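Local coordinates for protein endoglucanase A (Clostridium acetobutylicum, PDB 3IK2) that probably hydrolyses internal beta-1,4-glucosidic bonds of cellulose, as a glycoside hydrolase family 44 endoglucanase built on a TIM-like barrel, at residues P181-W184 and P185-P189; D194-K197 and C198-L202; A86-D89 and K90-A93; A225-G228 and F229-N233; N296-C299 and N300-R303. One frame throughout, in Å; residues are numbered along the deposited sequence.

Overall arrangement
All five contacts are local, joining neighbouring residues at helix starts, along helices or round turns. Along the chain they come in the order contact 3, contact 1, contact 2, contact 4, contact 5. Contacts 1, 2 and 4 form one cluster, with centres 11 to 13 Å apart: contact 1 follows barrel strand 174-177, contact 2 begins helix 198-215, and contact 4 leaves the next barrel strand, 220-226. Contact 1 touches both of the others. Contact 3, on helix 82-93, lies across the chain's centre from contact 4, about 30 Å between centres. Contact 5, on helix 297-305, is about 25 Å from contact 4. Together they sample the helices and connections that surround the eight-stranded parallel barrel.

Contact 1 of 5, residues P181-W184 and P185-P189; sequences PSLW and PSTHP
Leu183 and Thr187 make the main polar link of this turn: Thr187 N donates to Leu183 O at 2.8 Å, nearly along the C=O axis and close to straight, with an N-H...O angle of 167°. Ser186 N adds a weak bond to the same oxygen. One residue on, His188 N reaches Trp184 O at 2.7 Å, a short but bent bond, and His188 is where the helical backbone ends.

Two carbons of the leucine make van der Waals contacts with hydroxyl oxygens: Leu183 CB lies 3.7 Å from Thr187 OG1, while Leu183 CD2 comes to 3.9 Å from Ser186 OG. The apolar pair is one of chain neighbours, Pro185 packing its CD against Trp184 CB at 3.5 Å.

The two flat groups differ in setting. Pro181 CA sits over the centre of one indole face, and Trp184 NE1 bonds to Asp178 OD1. The imidazole of His188 has Thr187 CG2 above one face toward the rim, and its NE2 is hydrogen-bonded to Asn40 O.

A 3-10 segment, 181-183, thus runs directly into the short helix 184-187, in the connection that follows strand 174-177 of the TIM-like barrel.

Contact 2 of 5, residues D194-K197 and C198-L202; sequences DKTK and CSEVL. With ACT (acetate ion), chain J.
Thr196 and Glu200 cross at about a right angle, and here the contact is tight. Thr196 CG2 lies 3.6 Å from Glu200 OE1 and 3.8 Å from Glu200 CD, so the methyl rests against the carboxylate. The acid's extended side chain, with CG opposite the backbone N (chi1 168°), reaches back to the residues before the helix. Lys197 N then donates to Glu200 OE1 at 3.3 Å, meeting the oxygen on its anti side, 28° out of the carboxylate plane. The other oxygen, OE2, pairs with His192 and Lys204, which probably help to keep the carboxylate charged. In the backbone, Val201 N bonds to Lys197 O at 2.9 Å, closing the first helical turn with Lys197 as N-cap.

The outer side is looser. Lys197 CB lies 3.8 Å from both Glu200 CB and Ser199 OG, before the bent chain leads the ammonium away. Upstream, Lys195 N lies so close to an acetate ion, probably from the crystallisation liquor, that the detail is doubtful.

Asp240 accepts from Cys198 N and Ser199 N at the helix start. Trp184 of helix 184-187 touches Thr196 in the preceding loop and Glu200 on helix 198-215, and helix 251-266 meets Val201 and Leu202.

Contact 3 of 5, residues A86-D89 and K90-A93; sequences AFHD and KSLA
His88 and Leu92, one turn apart, make the central side-chain contact. The branched end of the leucine lies over one face of the imidazole: Leu92 CG stands 4.1 Å from the ring centroid and 23° off the ring normal, a CH-pi contact offset toward the rim. Leu92 CD1 comes to 3.7 Å from both His88 NE2 and His88 CD2, while CD2 of the leucine stays a little farther off. The ring gets there because His88 CG is opposite the backbone N (chi1 -172°), which sends it along the helix toward the next turn. Ser91 CB also approaches, 3.9 Å from His88 ND1. Both ring nitrogens are engaged beyond this turn, NE2 with Lys170 O and ND1 with Ser99 OG, so the imidazole is fixed in rotation while Leu92 packs on it; Tyr163 adds an edge-to-face ring contact.

Asp89 buries as much surface as His88, and its carbonyl makes the bond across the contact. That oxygen accepts from Ala93 N at 2.9 Å and lies 3.5 Å from Ala93 CB. The carboxylate heads to other partners, with OD1 bonded to Tyr163 OH.

Lys90 follows closely in buried surface. Its N donates to Ala86 O at 3.1 Å, and its CB rests on Phe87 O, before an extended chain carries the ammonium to a salt bridge with Asp26.

Ser91 and Leu92 continue the bonding to Phe87 and His88, giving the i to i+4 ladder of an alpha helix. This is the closing part of helix 82-93, which packs Phe87 and Lys90 on strand 34-37 of the TIM-like barrel.

Contact 4 of 5, residues A225-G228 and F229-N233; sequences ALFG and FSAFN
Phe232 turns one face of its ring over the peptide of Gly228: the Gly228 O atom stands 3.1 Å above the ring plane, offset toward the rim, and Phe229 CA covers another part of that face. At the ring edge, near its plane, Leu226 CB lies 3.6 Å from Phe232 CE2, with Leu226 O also in plane at the edge. Leu226 CD1, 3.7 Å from Phe232 CD2, passes out of the ring plane on the side away from Gly228 O, so the two side chains meet at a slant. The second ring, Phe227, is approached obliquely by Ala231 CB, 3.7 Å from Phe227 CD2, and by Ser230 CB, 3.8 Å from Phe227 CZ. Phe227 CG sits between the backbone N and the carbonyl carbon (chi1 87°), which swings the ring toward the first turn of the helix.

The chain here leaves strand 220-226 of the eight-stranded parallel TIM-like barrel and enters helix 229-234, with Gly228 at the N-cap position. Gly228 O takes two backbone bonds, a good one from Phe232 N at 3.2 Å and a weak, bent one from Ala231 N.

Ala231 CB also rests 4.0 Å from Leu226 CB, so this one methyl touches the side chains of both Leu226 and Phe227. Ser230 OG bonds to Asn236 OD1. Beyond the segments, Leu226 and Phe232 both touch Leu276 of the next barrel strand and Ile252 of helix 251-266, while Phe227 leans on Leu183 of contact 1.

Contact 5 of 5, residues N296-C299 and N300-R303; sequences NVDC and NKAR
Val297 and Lys301 lie obliquely against each other, the lysine chain extended along the helix surface so that its CE comes within 3.8 Å of Val297 CG1. Lys301 meets Asp298 at a similar slant: Lys301 NZ stops 4.4 Å from Asp298 OD1, beyond a salt bridge, and a water spans the gap. That water donates to Asp298 OD1 at 2.5 Å and accepts from Lys301 NZ at 2.8 Å, linking the opposite charges on the exposed side of the helix.

The other pairing runs from Asn300 to Arg303. Arg303 NH1 gives a bond to Asn300 OD1 at 3.0 Å; the amide oxygen lies at the edge of the guanidinium, 9° out of its plane, while the nitrogen comes from above the amide's own plane. A bend at chi3 (-59°) turns the arginine head back toward the asparagine, and Arg303 NH2 passes 4.1 Å from Cys299 SG.

This is the first part of helix 297-305, and Asn296 is its N-cap: Cys299 N donates to Asn296 OD1 at 3.1 Å, from above the carbonyl plane of the amide. Asn300, Lys301, Ala302 and Arg303 each bond through N to the carbonyl four residues back.

Asn300 ND2 goes to Tyr450 OH and Thr294 O. The buried guanidinium has further acceptors, Val289 O for NH2 and Ser362 OG for NH1, the latter on helix 361-376.

Contact 1 of 5, residues P181-W184 and P185-P189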
loop_
_atom_site.group_PDB
_atom_site.type_symbol
_atom_site.label_atom_id
_atom_site.label_comp_id
_atom_site.label_asym_id
_atom_site.label_seq_id
_atom_site.Cartn_x
_atom_site.Cartn_y
_atom_site.Cartn_z
ATOM N N PRO A 181 -4.430 -12.914 -7.291
ATOM C CA PRO A 181 -4.821 -13.910 -8.288
ATOM C C PRO A 181 -4.443 -15.374 -7.954
ATOM O O PRO A 181 -5.207 -16.294 -8.295
ATOM C CB PRO A 181 -4.124 -13.416 -9.564
ATOM C CG PRO A 181 -3.002 -12.599 -9.072
ATOM C CD PRO A 181 -3.493 -11.920 -7.855
ATOM N N SER A 182 -3.294 -15.602 -7.308
ATOM C CA SER A 182 -2.922 -16.965 -6.919
ATOM C C SER A 182 -3.808 -17.484 -5.770
ATOM O O SER A 182 -3.840 -18.686 -5.487
ATOM C CB SER A 182 -1.419 -17.062 -6.582
ATOM O OG SER A 182 -1.109 -16.604 -5.273
ATOM N N LEU A 183 -4.549 -16.577 -5.117
ATOM C CA LEU A 183 -5.521 -16.995 -4.126
ATOM C C LEU A 183 -6.939 -17.101 -4.682
ATOM O O LEU A 183 -7.846 -17.379 -3.945
ATOM C CB LEU A 183 -5.502 -16.048 -2.913
ATOM C CG LEU A 183 -4.234 -16.084 -2.078
ATOM C CD1 LEU A 183 -4.439 -15.292 -0.758
ATOM C CD2 LEU A 183 -3.836 -17.531 -1.821
ATOM N N TRP A 184 -7.140 -16.895 -5.978
ATOM C CA TRP A 184 -8.502 -16.989 -6.523
ATOM C C TRP A 184 -9.208 -18.289 -6.150
ATOM O O TRP A 184 -10.361 -18.233 -5.784
ATOM C CB TRP A 184 -8.540 -16.810 -8.038
ATOM C CG TRP A 184 -8.395 -15.398 -8.502
ATOM C CD1 TRP A 184 -8.662 -14.251 -7.787
ATOM C CD2 TRP A 184 -7.956 -14.970 -9.792
ATOM N NE1 TRP A 184 -8.396 -13.143 -8.546
ATOM C CE2 TRP A 184 -7.977 -13.549 -9.792
ATOM C CE3 TRP A 184 -7.528 -15.642 -10.940
ATOM C CZ2 TRP A 184 -7.597 -12.786 -10.908
ATOM C CZ3 TRP A 184 -7.124 -14.871 -12.055
ATOM C CH2 TRP A 184 -7.166 -13.472 -12.023
ATOM N N PRO A 185 -8.527 -19.464 -6.262
ATOM C CA PRO A 185 -9.206 -20.740 -5.939
ATOM C C PRO A 185 -9.570 -20.939 -4.468
ATOM O O PRO A 185 -10.495 -21.697 -4.172
ATOM C CB PRO A 185 -8.185 -21.812 -6.374
ATOM C CG PRO A 185 -6.860 -21.127 -6.278
ATOM C CD PRO A 185 -7.132 -19.692 -6.704
ATOM N N SER A 186 -8.846 -20.309 -3.545
ATOM C CA SER A 186 -9.165 -20.496 -2.133
ATOM C C SER A 186 -9.971 -19.353 -1.550
ATOM O O SER A 186 -10.726 -19.558 -0.616
ATOM C CB SER A 186 -7.916 -20.771 -1.308
ATOM O OG SER A 186 -6.980 -19.772 -1.531
ATOM N N THR A 187 -9.788 -18.147 -2.084
ATOM C CA THR A 187 -10.620 -17.021 -1.715
ATOM C C THR A 187 -11.965 -17.057 -2.482
ATOM O O THR A 187 -13.042 -16.794 -1.882
ATOM C CB THR A 187 -9.906 -15.680 -1.962
ATOM O OG1 THR A 187 -8.720 -15.614 -1.170
ATOM C CG2 THR A 187 -10.830 -14.487 -1.575
ATOM N N HIS A 188 -11.883 -17.367 -3.778
ATOM C CA HIS A 188 -13.040 -17.393 -4.696
ATOM C C HIS A 188 -13.235 -18.725 -5.460
ATOM O O HIS A 188 -13.288 -18.718 -6.716
ATOM C CB HIS A 188 -12.957 -16.226 -5.708
ATOM C CG HIS A 188 -13.024 -14.872 -5.067
ATOM N ND1 HIS A 188 -14.170 -14.386 -4.467
ATOM C CD2 HIS A 188 -12.074 -13.933 -4.880
ATOM C CE1 HIS A 188 -13.931 -13.183 -3.979
ATOM N NE2 HIS A 188 -12.668 -12.882 -4.225
ATOM N N PRO A 189 -13.410 -19.855 -4.719
ATOM C CA PRO A 189 -13.568 -21.171 -5.368
ATOM C C PRO A 189 -14.767 -21.215 -6.307
ATOM O O PRO A 189 -14.757 -21.938 -7.305
ATOM C CB PRO A 189 -13.788 -22.132 -4.189
ATOM C CG PRO A 189 -14.209 -21.272 -3.038
ATOM C CD PRO A 189 -13.487 -19.968 -3.246
#

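Contact 2 of 5, residues D194-K197 and C198-L202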
loop_
_atom_site.group_PDB
_atom_site.type_symbol
_atom_site.label_atom_id
_atom_site.label_comp_id
_atom_site.label_asym_id
_atom_site.label_seq_id
_atom_site.Cartn_x
_atom_site.Cartn_y
_atom_site.Cartn_z
ATOM N N ASP A 194 -10.047 -23.662 -10.080
ATOM C CA ASP A 194 -8.721 -24.169 -10.389
ATOM C C ASP A 194 -7.583 -23.251 -9.944
ATOM O O ASP A 194 -7.730 -22.044 -9.858
ATOM C CB ASP A 194 -8.573 -24.419 -11.888
ATOM C CG ASP A 194 -9.555 -25.472 -12.433
ATOM O OD1 ASP A 194 -10.130 -26.294 -11.687
ATOM O OD2 ASP A 194 -9.740 -25.468 -13.658
ATOM N N LYS A 195 -6.425 -23.841 -9.689
ATOM C CA LYS A 195 -5.216 -23.057 -9.448
ATOM C C LYS A 195 -4.945 -22.080 -10.602
ATOM O O LYS A 195 -5.157 -22.392 -11.769
ATOM C CB LYS A 195 -4.032 -23.996 -9.173
ATOM C CG LYS A 195 -4.050 -24.555 -7.719
ATOM C CD LYS A 195 -2.737 -25.269 -7.357
ATOM C CE LYS A 195 -2.468 -25.231 -5.829
ATOM N NZ LYS A 195 -1.203 -25.966 -5.340
ATOM N N THR A 196 -4.517 -20.874 -10.268
ATOM C CA THR A 196 -4.173 -19.875 -11.269
ATOM C C THR A 196 -2.786 -20.160 -11.851
ATOM O O THR A 196 -1.821 -20.326 -11.135
ATOM C CB THR A 196 -4.177 -18.465 -10.650
ATOM O OG1 THR A 196 -5.357 -18.302 -9.833
ATOM C CG2 THR A 196 -4.084 -17.403 -11.731
ATOM N N LYS A 197 -2.693 -20.210 -13.166
ATOM C CA LYS A 197 -1.426 -20.464 -13.801
ATOM C C LYS A 197 -0.621 -19.172 -13.907
ATOM O O LYS A 197 -1.182 -18.071 -13.948
ATOM C CB LYS A 197 -1.645 -21.059 -15.182
ATOM C CG LYS A 197 -2.100 -22.498 -15.174
ATOM C CD LYS A 197 -2.312 -22.929 -16.633
ATOM C CE LYS A 197 -2.544 -24.410 -16.776
ATOM N NZ LYS A 197 -3.864 -24.772 -16.201
ATOM N N CYS A 198 0.702 -19.326 -13.905
ATOM C CA CYS A 198 1.612 -18.226 -14.183
ATOM C C CYS A 198 1.268 -17.633 -15.535
ATOM O O CYS A 198 1.141 -16.424 -15.668
ATOM C CB CYS A 198 3.077 -18.703 -14.163
ATOM S SG CYS A 198 3.551 -19.324 -12.583
ATOM N N SER A 199 1.071 -18.488 -16.531
ATOM C CA SER A 199 0.690 -18.003 -17.876
ATOM C C SER A 199 -0.692 -17.303 -17.892
ATOM O O SER A 199 -0.893 -16.320 -18.628
ATOM C CB SER A 199 0.695 -19.156 -18.881
ATOM O OG SER A 199 -0.386 -20.026 -18.614
ATOM N N GLU A 200 -1.625 -17.808 -17.083
ATOM C CA GLU A 200 -2.945 -17.202 -16.962
ATOM C C GLU A 200 -2.876 -15.778 -16.372
ATOM O O GLU A 200 -3.410 -14.827 -16.951
ATOM C CB GLU A 200 -3.879 -18.098 -16.139
ATOM C CG GLU A 200 -5.181 -17.393 -15.723
ATOM C CD GLU A 200 -6.077 -18.242 -14.805
ATOM O OE1 GLU A 200 -5.632 -19.310 -14.341
ATOM O OE2 GLU A 200 -7.224 -17.822 -14.544
ATOM N N VAL A 201 -2.196 -15.631 -15.235
ATOM C CA VAL A 201 -2.052 -14.303 -14.615
ATOM C C VAL A 201 -1.383 -13.268 -15.548
ATOM O O VAL A 201 -1.836 -12.114 -15.644
ATOM C CB VAL A 201 -1.349 -14.340 -13.221
ATOM C CG1 VAL A 201 0.122 -14.553 -13.327
ATOM C CG2 VAL A 201 -1.614 -13.037 -12.457
ATOM N N LEU A 202 -0.299 -13.686 -16.200
ATOM C CA LEU A 202 0.418 -12.862 -17.162
ATOM C C LEU A 202 -0.544 -12.375 -18.268
ATOM O O LEU A 202 -0.600 -11.195 -18.578
ATOM C CB LEU A 202 1.566 -13.681 -17.777
ATOM C CG LEU A 202 2.330 -13.085 -18.959
ATOM C CD1 LEU A 202 3.017 -11.747 -18.577
ATOM C CD2 LEU A 202 3.347 -14.090 -19.536
HETATM C C ACT J . -6.307 -27.265 -10.274
HETATM O O ACT J . -6.442 -26.294 -9.516
HETATM O OXT ACT J . -6.956 -28.272 -9.916
HETATM C CH3 ACT J . -5.441 -27.208 -11.504
#

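Contact 3 of 5, residues A86-D89 and K90-A93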
loop_
_atom_site.group_PDB
_atom_site.type_symbol
_atom_site.label_atom_id
_atom_site.label_comp_id
_atom_site.label_asym_id
_atom_site.label_seq_id
_atom_site.Cartn_x
_atom_site.Cartn_y
_atom_site.Cartn_z
ATOM N N ALA A 86 -19.048 6.833 -5.597
ATOM C CA ALA A 86 -19.085 7.323 -4.209
ATOM C C ALA A 86 -17.643 7.396 -3.668
ATOM O O ALA A 86 -17.237 8.409 -3.100
ATOM C CB ALA A 86 -19.957 6.427 -3.319
ATOM N N PHE A 87 -16.892 6.307 -3.860
ATOM C CA PHE A 87 -15.476 6.246 -3.484
ATOM C C PHE A 87 -14.628 7.400 -4.059
ATOM O O PHE A 87 -14.016 8.155 -3.304
ATOM C CB PHE A 87 -14.862 4.882 -3.833
ATOM C CG PHE A 87 -13.400 4.793 -3.523
ATOM C CD1 PHE A 87 -12.968 4.555 -2.232
ATOM C CD2 PHE A 87 -12.442 4.939 -4.541
ATOM C CE1 PHE A 87 -11.600 4.486 -1.949
ATOM C CE2 PHE A 87 -11.065 4.882 -4.251
ATOM C CZ PHE A 87 -10.663 4.652 -2.956
ATOM N N HIS A 88 -14.580 7.541 -5.380
ATOM C CA HIS A 88 -13.736 8.602 -5.969
ATOM C C HIS A 88 -14.237 10.015 -5.680
ATOM O O HIS A 88 -13.439 10.943 -5.573
ATOM C CB HIS A 88 -13.498 8.413 -7.471
ATOM C CG HIS A 88 -12.486 9.379 -8.034
ATOM N ND1 HIS A 88 -11.209 9.492 -7.534
ATOM C CD2 HIS A 88 -12.566 10.266 -9.053
ATOM C CE1 HIS A 88 -10.552 10.423 -8.202
ATOM N NE2 HIS A 88 -11.351 10.899 -9.141
ATOM N N ASP A 89 -15.551 10.175 -5.560
ATOM C CA ASP A 89 -16.135 11.457 -5.135
ATOM C C ASP A 89 -15.619 11.886 -3.761
ATOM O O ASP A 89 -15.371 13.079 -3.539
ATOM C CB ASP A 89 -17.664 11.361 -5.062
ATOM C CG ASP A 89 -18.327 11.470 -6.406
ATOM O OD1 ASP A 89 -17.632 11.661 -7.427
ATOM O OD2 ASP A 89 -19.561 11.338 -6.454
ATOM N N LYS A 90 -15.500 10.912 -2.842
ATOM C CA LYS A 90 -14.988 11.171 -1.508
ATOM C C LYS A 90 -13.496 11.508 -1.556
ATOM O O LYS A 90 -13.064 12.421 -0.883
ATOM C CB LYS A 90 -15.278 9.994 -0.577
ATOM C CG LYS A 90 -15.251 10.352 0.920
ATOM C CD LYS A 90 -15.613 9.098 1.765
ATOM C CE LYS A 90 -15.297 9.258 3.254
ATOM N NZ LYS A 90 -15.350 7.887 4.020
ATOM N N SER A 91 -12.722 10.792 -2.376
ATOM C CA SER A 91 -11.321 11.151 -2.617
ATOM C C SER A 91 -11.219 12.617 -3.012
ATOM O O SER A 91 -10.404 13.336 -2.476
ATOM C CB SER A 91 -10.687 10.277 -3.729
ATOM O OG SER A 91 -10.307 8.995 -3.252
ATOM N N LEU A 92 -12.029 13.043 -3.973
ATOM C CA LEU A 92 -12.018 14.442 -4.448
ATOM C C LEU A 92 -12.448 15.481 -3.384
ATOM O O LEU A 92 -11.812 16.535 -3.255
ATOM C CB LEU A 92 -12.853 14.579 -5.716
ATOM C CG LEU A 92 -12.267 13.879 -6.953
ATOM C CD1 LEU A 92 -13.295 13.806 -8.068
ATOM C CD2 LEU A 92 -10.977 14.526 -7.458
ATOM N N ALA A 93 -13.501 15.161 -2.634
ATOM C CA ALA A 93 -13.964 15.980 -1.532
ATOM C C ALA A 93 -12.904 16.115 -0.462
ATOM O O ALA A 93 -12.865 17.129 0.189
ATOM C CB ALA A 93 -15.223 15.396 -0.922
#

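Contact 4 of 5, residues A225-G228 and F229-N233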
loop_
_atom_site.group_PDB
_atom_site.type_symbol
_atom_site.label_atom_id
_atom_site.label_comp_id
_atom_site.label_asym_id
_atom_site.label_seq_id
_atom_site.Cartn_x
_atom_site.Cartn_y
_atom_site.Cartn_z
ATOM N N ALA A 225 -0.758 -7.608 -7.886
ATOM C CA ALA A 225 -1.392 -7.569 -6.539
ATOM C C ALA A 225 -1.260 -8.902 -5.820
ATOM O O ALA A 225 -2.246 -9.500 -5.380
ATOM C CB ALA A 225 -2.871 -7.101 -6.587
ATOM N N LEU A 226 -0.014 -9.338 -5.681
ATOM C CA LEU A 226 0.337 -10.599 -5.052
ATOM C C LEU A 226 0.151 -10.542 -3.535
ATOM O O LEU A 226 0.542 -9.562 -2.887
ATOM C CB LEU A 226 1.790 -10.919 -5.380
ATOM C CG LEU A 226 2.134 -10.933 -6.861
ATOM C CD1 LEU A 226 3.683 -10.934 -7.053
ATOM C CD2 LEU A 226 1.475 -12.086 -7.550
ATOM N N PHE A 227 -0.426 -11.597 -2.979
ATOM C CA PHE A 227 -0.837 -11.634 -1.570
ATOM C C PHE A 227 0.304 -11.597 -0.540
ATOM O O PHE A 227 0.094 -11.221 0.619
ATOM C CB PHE A 227 -1.767 -12.841 -1.337
ATOM C CG PHE A 227 -1.057 -14.152 -1.000
ATOM C CD1 PHE A 227 -0.710 -14.462 0.321
ATOM C CD2 PHE A 227 -0.802 -15.100 -1.982
ATOM C CE1 PHE A 227 -0.080 -15.665 0.629
ATOM C CE2 PHE A 227 -0.193 -16.341 -1.667
ATOM C CZ PHE A 227 0.177 -16.606 -0.375
ATOM N N GLY A 228 1.508 -11.998 -0.955
ATOM C CA GLY A 228 2.545 -12.339 0.022
ATOM C C GLY A 228 3.693 -13.149 -0.540
ATOM O O GLY A 228 3.681 -13.512 -1.704
ATOM N N PHE A 229 4.699 -13.451 0.288
ATOM C CA PHE A 229 5.959 -13.923 -0.252
ATOM C C PHE A 229 5.817 -15.199 -1.071
ATOM O O PHE A 229 6.536 -15.399 -2.061
ATOM C CB PHE A 229 7.014 -14.126 0.861
ATOM C CG PHE A 229 8.398 -14.258 0.332
ATOM C CD1 PHE A 229 9.251 -13.164 0.325
ATOM C CD2 PHE A 229 8.842 -15.473 -0.209
ATOM C CE1 PHE A 229 10.556 -13.280 -0.184
ATOM C CE2 PHE A 229 10.124 -15.593 -0.744
ATOM C CZ PHE A 229 10.994 -14.504 -0.720
ATOM N N SER A 230 4.923 -16.074 -0.630
ATOM C CA SER A 230 4.660 -17.326 -1.338
ATOM C C SER A 230 4.269 -17.131 -2.818
ATOM O O SER A 230 4.734 -17.887 -3.693
ATOM C CB SER A 230 3.610 -18.149 -0.578
ATOM O OG SER A 230 3.102 -19.166 -1.411
ATOM N N ALA A 231 3.450 -16.109 -3.094
ATOM C CA ALA A 231 3.132 -15.708 -4.480
ATOM C C ALA A 231 4.272 -15.030 -5.191
ATOM O O ALA A 231 4.395 -15.164 -6.406
ATOM C CB ALA A 231 1.886 -14.808 -4.525
ATOM N N PHE A 232 5.087 -14.264 -4.467
ATOM C CA PHE A 232 6.289 -13.631 -5.056
ATOM C C PHE A 232 7.245 -14.702 -5.556
ATOM O O PHE A 232 8.017 -14.481 -6.499
ATOM C CB PHE A 232 7.102 -12.817 -4.024
ATOM C CG PHE A 232 6.329 -11.751 -3.284
ATOM C CD1 PHE A 232 6.948 -11.067 -2.221
ATOM C CD2 PHE A 232 4.997 -11.408 -3.628
ATOM C CE1 PHE A 232 6.258 -10.064 -1.511
ATOM C CE2 PHE A 232 4.305 -10.419 -2.914
ATOM C CZ PHE A 232 4.936 -9.747 -1.849
ATOM N N ASN A 233 7.216 -15.842 -4.869
ATOM C CA ASN A 233 8.269 -16.843 -4.945
ATOM C C ASN A 233 7.978 -17.750 -6.139
ATOM O O ASN A 233 8.666 -17.677 -7.170
ATOM C CB ASN A 233 8.351 -17.570 -3.575
ATOM C CG ASN A 233 9.408 -18.691 -3.513
ATOM O OD1 ASN A 233 9.389 -19.519 -2.579
ATOM N ND2 ASN A 233 10.313 -18.722 -4.470
#

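Contact 5 of 5, residues N296-C299 and N300-R303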
loop_
_atom_site.group_PDB
_atom_site.type_symbol
_atom_site.label_atom_id
_atom_site.label_comp_id
_atom_site.label_asym_id
_atom_site.label_seq_id
_atom_site.Cartn_x
_atom_site.Cartn_y
_atom_site.Cartn_z
ATOM N N ASN A 296 1.760 -9.160 24.761
ATOM C CA ASN A 296 2.959 -9.935 24.448
ATOM C C ASN A 296 4.087 -8.990 24.061
ATOM O O ASN A 296 4.114 -8.463 22.931
ATOM C CB ASN A 296 2.630 -10.904 23.301
ATOM C CG ASN A 296 3.721 -11.894 23.024
ATOM O OD1 ASN A 296 4.894 -11.658 23.286
ATOM N ND2 ASN A 296 3.333 -13.028 22.449
ATOM N N VAL A 297 5.012 -8.772 24.994
ATOM C CA VAL A 297 6.068 -7.766 24.838
ATOM C C VAL A 297 7.102 -8.098 23.763
ATOM O O VAL A 297 7.520 -7.215 22.991
ATOM C CB VAL A 297 6.751 -7.437 26.196
ATOM C CG1 VAL A 297 8.050 -6.618 25.994
ATOM C CG2 VAL A 297 5.778 -6.691 27.098
ATOM N N ASP A 298 7.511 -9.366 23.702
ATOM C CA ASP A 298 8.435 -9.808 22.633
ATOM C C ASP A 298 7.795 -9.735 21.258
ATOM O O ASP A 298 8.475 -9.512 20.259
ATOM C CB ASP A 298 8.970 -11.209 22.901
ATOM C CG ASP A 298 10.067 -11.221 23.967
ATOM O OD1 ASP A 298 10.379 -10.159 24.539
ATOM O OD2 ASP A 298 10.637 -12.303 24.225
ATOM N N CYS A 299 6.483 -9.944 21.213
ATOM C CA CYS A 299 5.746 -9.709 19.987
ATOM C C CYS A 299 5.736 -8.193 19.664
ATOM O O CYS A 299 6.015 -7.816 18.524
ATOM C CB CYS A 299 4.337 -10.314 20.055
ATOM S SG CYS A 299 3.475 -10.376 18.471
ATOM N N ASN A 300 5.446 -7.344 20.664
ATOM C CA ASN A 300 5.503 -5.884 20.474
ATOM C C ASN A 300 6.861 -5.417 19.933
ATOM O O ASN A 300 6.945 -4.545 19.016
ATOM C CB ASN A 300 5.143 -5.123 21.741
ATOM C CG ASN A 300 3.730 -5.426 22.260
ATOM O OD1 ASN A 300 2.898 -5.991 21.567
ATOM N ND2 ASN A 300 3.452 -4.984 23.492
ATOM N N LYS A 301 7.919 -6.026 20.462
ATOM C CA LYS A 301 9.302 -5.684 20.072
ATOM C C LYS A 301 9.617 -6.084 18.640
ATOM O O LYS A 301 10.154 -5.293 17.879
ATOM C CB LYS A 301 10.321 -6.321 21.028
ATOM C CG LYS A 301 10.410 -5.589 22.316
ATOM C CD LYS A 301 11.231 -6.330 23.363
ATOM C CE LYS A 301 11.358 -5.465 24.604
ATOM N NZ LYS A 301 11.922 -6.214 25.762
ATOM N N ALA A 302 9.302 -7.329 18.299
ATOM C CA ALA A 302 9.422 -7.816 16.948
ATOM C C ALA A 302 8.661 -6.940 15.958
ATOM O O ALA A 302 9.107 -6.792 14.801
ATOM C CB ALA A 302 8.913 -9.254 16.873
ATOM N N ARG A 303 7.513 -6.400 16.394
ATOM C CA ARG A 303 6.653 -5.565 15.549
ATOM C C ARG A 303 7.385 -4.328 15.060
ATOM O O ARG A 303 7.395 -4.047 13.872
ATOM C CB ARG A 303 5.362 -5.170 16.288
ATOM C CG ARG A 303 4.438 -4.201 15.531
ATOM C CD ARG A 303 3.075 -3.965 16.239
ATOM N NE ARG A 303 2.355 -5.215 16.404
ATOM C CZ ARG A 303 2.117 -5.809 17.576
ATOM N NH1 ARG A 303 2.526 -5.251 18.717
ATOM N NH2 ARG A 303 1.461 -6.967 17.608
HETATM O O HOH W 1 10.944 -8.712 26.508
#